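Local atomic coordinates of histidine phosphotransferase (Caulobacter crescentus, PDB entry 2OOC), a protein that probably relays phosphoryl groups between proteins of a histidine-aspartate phosphorelay and is an essential regulator of stalk biogenesis in Caulobacter crescentus. Residues 9-17 with 63-71. Sequence-based numbering, arbitrary orientation.
Sequences GAVDFAYLE and ARGVGAFNL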
loop_
_atom_site.group_PDB
_atom_site.type_symbol
_atom_site.label_atom_id
_atom_site.label_comp_id
_atom_site.label_asym_id
_atom_site.label_seq_id
_atom_site.Cartn_x
_atom_site.Cartn_y
_atom_site.Cartn_z
ATOM N N GLY A 9 0.270 0.523 -13.150
ATOM C CA GLY A 9 1.060 0.875 -11.932
ATOM C C GLY A 9 0.171 1.343 -10.783
ATOM O O GLY A 9 -0.375 2.424 -10.828
ATOM N N ALA A 10 0.014 0.525 -9.754
ATOM C CA ALA A 10 -0.691 0.937 -8.517
ATOM C C ALA A 10 0.128 1.932 -7.697
ATOM O O ALA A 10 -0.432 2.801 -6.970
ATOM C CB ALA A 10 -1.031 -0.334 -7.655
ATOM N N VAL A 11 1.450 1.795 -7.748
ATOM C CA VAL A 11 2.338 2.577 -6.874
ATOM C C VAL A 11 3.238 3.484 -7.685
ATOM O O VAL A 11 3.852 3.052 -8.636
ATOM C CB VAL A 11 3.145 1.665 -5.992
ATOM C CG1 VAL A 11 4.040 2.410 -5.033
ATOM C CG2 VAL A 11 2.212 0.788 -5.168
ATOM N N ASP A 12 3.296 4.755 -7.275
ATOM C CA ASP A 12 4.159 5.721 -7.912
ATOM C C ASP A 12 5.514 5.615 -7.304
ATOM O O ASP A 12 5.778 6.253 -6.249
ATOM C CB ASP A 12 3.584 7.138 -7.662
ATOM C CG ASP A 12 4.217 8.156 -8.534
ATOM O OD1 ASP A 12 5.405 7.948 -8.890
ATOM O OD2 ASP A 12 3.519 9.161 -8.828
ATOM N N PHE A 13 6.409 4.805 -7.875
ATOM C CA PHE A 13 7.662 4.558 -7.210
ATOM C C PHE A 13 8.585 5.779 -7.255
ATOM O O PHE A 13 9.502 5.931 -6.444
ATOM C CB PHE A 13 8.354 3.267 -7.735
ATOM C CG PHE A 13 7.685 2.016 -7.264
ATOM C CD1 PHE A 13 7.767 1.625 -5.947
ATOM C CD2 PHE A 13 6.955 1.277 -8.115
ATOM C CE1 PHE A 13 7.109 0.437 -5.510
ATOM C CE2 PHE A 13 6.318 0.136 -7.670
ATOM C CZ PHE A 13 6.386 -0.278 -6.401
ATOM N N ALA A 14 8.307 6.700 -8.198
ATOM C CA ALA A 14 9.064 7.962 -8.211
ATOM C C ALA A 14 8.830 8.747 -6.910
ATOM O O ALA A 14 9.748 9.361 -6.330
ATOM C CB ALA A 14 8.654 8.768 -9.395
ATOM N N TYR A 15 7.586 8.742 -6.438
ATOM C CA TYR A 15 7.229 9.402 -5.176
ATOM C C TYR A 15 7.996 8.815 -4.014
ATOM O O TYR A 15 8.646 9.502 -3.229
ATOM C CB TYR A 15 5.710 9.339 -4.952
ATOM C CG TYR A 15 5.263 10.027 -3.691
ATOM C CD1 TYR A 15 5.325 9.360 -2.468
ATOM C CD2 TYR A 15 4.823 11.347 -3.698
ATOM C CE1 TYR A 15 4.987 9.999 -1.298
ATOM C CE2 TYR A 15 4.465 11.993 -2.525
ATOM C CZ TYR A 15 4.552 11.287 -1.336
ATOM O OH TYR A 15 4.141 11.966 -0.224
ATOM N N LEU A 16 7.989 7.481 -3.965
ATOM C CA LEU A 16 8.700 6.817 -2.877
ATOM C C LEU A 16 10.222 7.037 -2.941
ATOM O O LEU A 16 10.878 7.341 -1.944
ATOM C CB LEU A 16 8.389 5.327 -2.908
ATOM C CG LEU A 16 8.974 4.626 -1.677
ATOM C CD1 LEU A 16 8.648 5.351 -0.351
ATOM C CD2 LEU A 16 8.453 3.213 -1.715
ATOM N N GLU A 17 10.782 6.973 -4.156
ATOM C CA GLU A 17 12.184 7.223 -4.303
ATOM C C GLU A 17 12.507 8.641 -3.923
ATOM O O GLU A 17 13.534 8.959 -3.327
ATOM C CB GLU A 17 12.614 6.891 -5.759
ATOM C CG GLU A 17 12.529 5.419 -6.055
ATOM C CD GLU A 17 12.526 5.052 -7.505
ATOM O OE1 GLU A 17 12.496 5.989 -8.351
ATOM O OE2 GLU A 17 12.520 3.813 -7.784
ATOM N N ALA A 63 -0.973 4.140 2.516
ATOM C CA ALA A 63 -0.966 4.212 1.051
ATOM C C ALA A 63 -0.422 5.544 0.525
ATOM O O ALA A 63 0.448 5.624 -0.372
ATOM C CB ALA A 63 -2.394 3.950 0.457
ATOM N N ARG A 64 -0.971 6.608 1.072
ATOM C CA ARG A 64 -0.565 7.949 0.630
ATOM C C ARG A 64 0.878 8.213 1.031
ATOM O O ARG A 64 1.584 8.966 0.356
ATOM C CB ARG A 64 -1.556 8.991 1.160
ATOM C CG ARG A 64 -2.851 8.923 0.404
ATOM C CD ARG A 64 -3.949 9.753 0.983
ATOM N NE ARG A 64 -5.104 9.803 0.107
ATOM C CZ ARG A 64 -6.237 10.378 0.510
ATOM N NH1 ARG A 64 -6.330 10.862 1.747
ATOM N NH2 ARG A 64 -7.255 10.465 -0.316
ATOM N N GLY A 65 1.341 7.531 2.061
ATOM C CA GLY A 65 2.689 7.686 2.559
ATOM C C GLY A 65 3.712 7.144 1.608
ATOM O O GLY A 65 4.802 7.680 1.499
ATOM N N VAL A 66 3.385 6.046 0.938
ATOM C CA VAL A 66 4.290 5.359 0.017
ATOM C C VAL A 66 4.062 5.559 -1.471
ATOM O O VAL A 66 4.808 5.004 -2.290
ATOM C CB VAL A 66 4.306 3.879 0.325
ATOM C CG1 VAL A 66 4.569 3.708 1.841
ATOM C CG2 VAL A 66 3.036 3.097 -0.203
ATOM N N GLY A 67 3.077 6.351 -1.870
ATOM C CA GLY A 67 2.841 6.556 -3.275
ATOM C C GLY A 67 1.777 5.662 -3.875
ATOM O O GLY A 67 1.638 5.668 -5.070
ATOM N N ALA A 68 1.008 4.918 -3.091
ATOM C CA ALA A 68 -0.109 4.070 -3.581
ATOM C C ALA A 68 -1.327 4.954 -3.605
ATOM O O ALA A 68 -2.265 4.797 -2.808
ATOM C CB ALA A 68 -0.327 2.848 -2.688
ATOM N N PHE A 69 -1.314 5.909 -4.522
ATOM C CA PHE A 69 -2.327 6.976 -4.513
ATOM C C PHE A 69 -3.700 6.468 -4.871
ATOM O O PHE A 69 -4.672 6.931 -4.278
ATOM C CB PHE A 69 -1.893 8.180 -5.369
ATOM C CG PHE A 69 -0.724 8.893 -4.770
ATOM C CD1 PHE A 69 -0.816 9.393 -3.490
ATOM C CD2 PHE A 69 0.486 8.973 -5.436
ATOM C CE1 PHE A 69 0.265 10.017 -2.872
ATOM C CE2 PHE A 69 1.562 9.610 -4.819
ATOM C CZ PHE A 69 1.441 10.105 -3.552
ATOM N N ASN A 70 -3.778 5.538 -5.831
ATOM C CA ASN A 70 -5.082 4.964 -6.167
ATOM C C ASN A 70 -5.724 4.264 -4.951
ATOM O O ASN A 70 -6.887 4.459 -4.668
ATOM C CB ASN A 70 -4.964 3.977 -7.302
ATOM C CG ASN A 70 -6.312 3.209 -7.555
ATOM O OD1 ASN A 70 -7.323 3.822 -7.998
ATOM N ND2 ASN A 70 -6.336 1.893 -7.239
ATOM N N LEU A 71 -4.923 3.481 -4.204
ATOM C CA LEU A 71 -5.419 2.840 -3.002
ATOM C C LEU A 71 -5.930 3.862 -2.006
ATOM O O LEU A 71 -6.959 3.726 -1.375
ATOM C CB LEU A 71 -4.344 1.961 -2.428
ATOM C CG LEU A 71 -4.529 1.396 -1.030
ATOM C CD1 LEU A 71 -5.793 0.522 -1.019
ATOM C CD2 LEU A 71 -3.316 0.558 -0.561
HETATM O O HOH W 1 -2.478 2.310 -5.237
HETATM O O HOH W 2 -1.612 4.959 -7.645
HETATM O O HOH W 3 4.702 10.740 2.132
HETATM O O HOH W 4 1.489 11.837 0.163
#
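Tyr-15 lies against the turn that joins helix 52-66 to helix 69-79, and its ring is met at a right angle by that of Phe-69. Followed outward, CB of Tyr-15 skirts CE2 of Phe-69, and the ring then takes CZ of Phe-69 over the middle of one face, 3.6 Å from Tyr-15 CD2. The pair is T-shaped, planes at 88°, with Phe-69 supplying the edge. Along the other rim of the tyrosine, CD1 lies 3.8 Å from Gly-67 N, and CE1 reaches Gly-65 O, which lies in the ring plane. At the tip, OH hydrogen-bonds two waters, one passing the link to Gly-65 O and the other to Arg-64 O, so a phenol suits this helix end. With CG anti to the backbone N (chi1 -179°), the ring is sent out past Gly-67 to lie between Phe-69 CZ on its face and Gly-65 O at its edge.

Gly-67 has positive phi, and a CB would strike Asp-12 O; lacking one, it lets segments 9-17 and 63-71 approach closely. Gly-67 O accepts a nearly straight bond from Asp-12 N (2.9 Å), the donor standing above the carbonyl plane. Asp-12 N-caps helix 13-19, OD1 accepting weak bonds from Ala-14 N and Tyr-15 N. Two waters bridge Ala-10 O to Asn-70 N and Leu-71 N, at the start of helix 69-79.

A serine in place of Phe-69 would probably leave the tyrosine face without its aromatic partner and the phenol freer to swing. Leu-16 and Val-66 both pack on Val-30 of helix 24-41, tying the short N-terminal helix to the helical bundle of an Hpt domain.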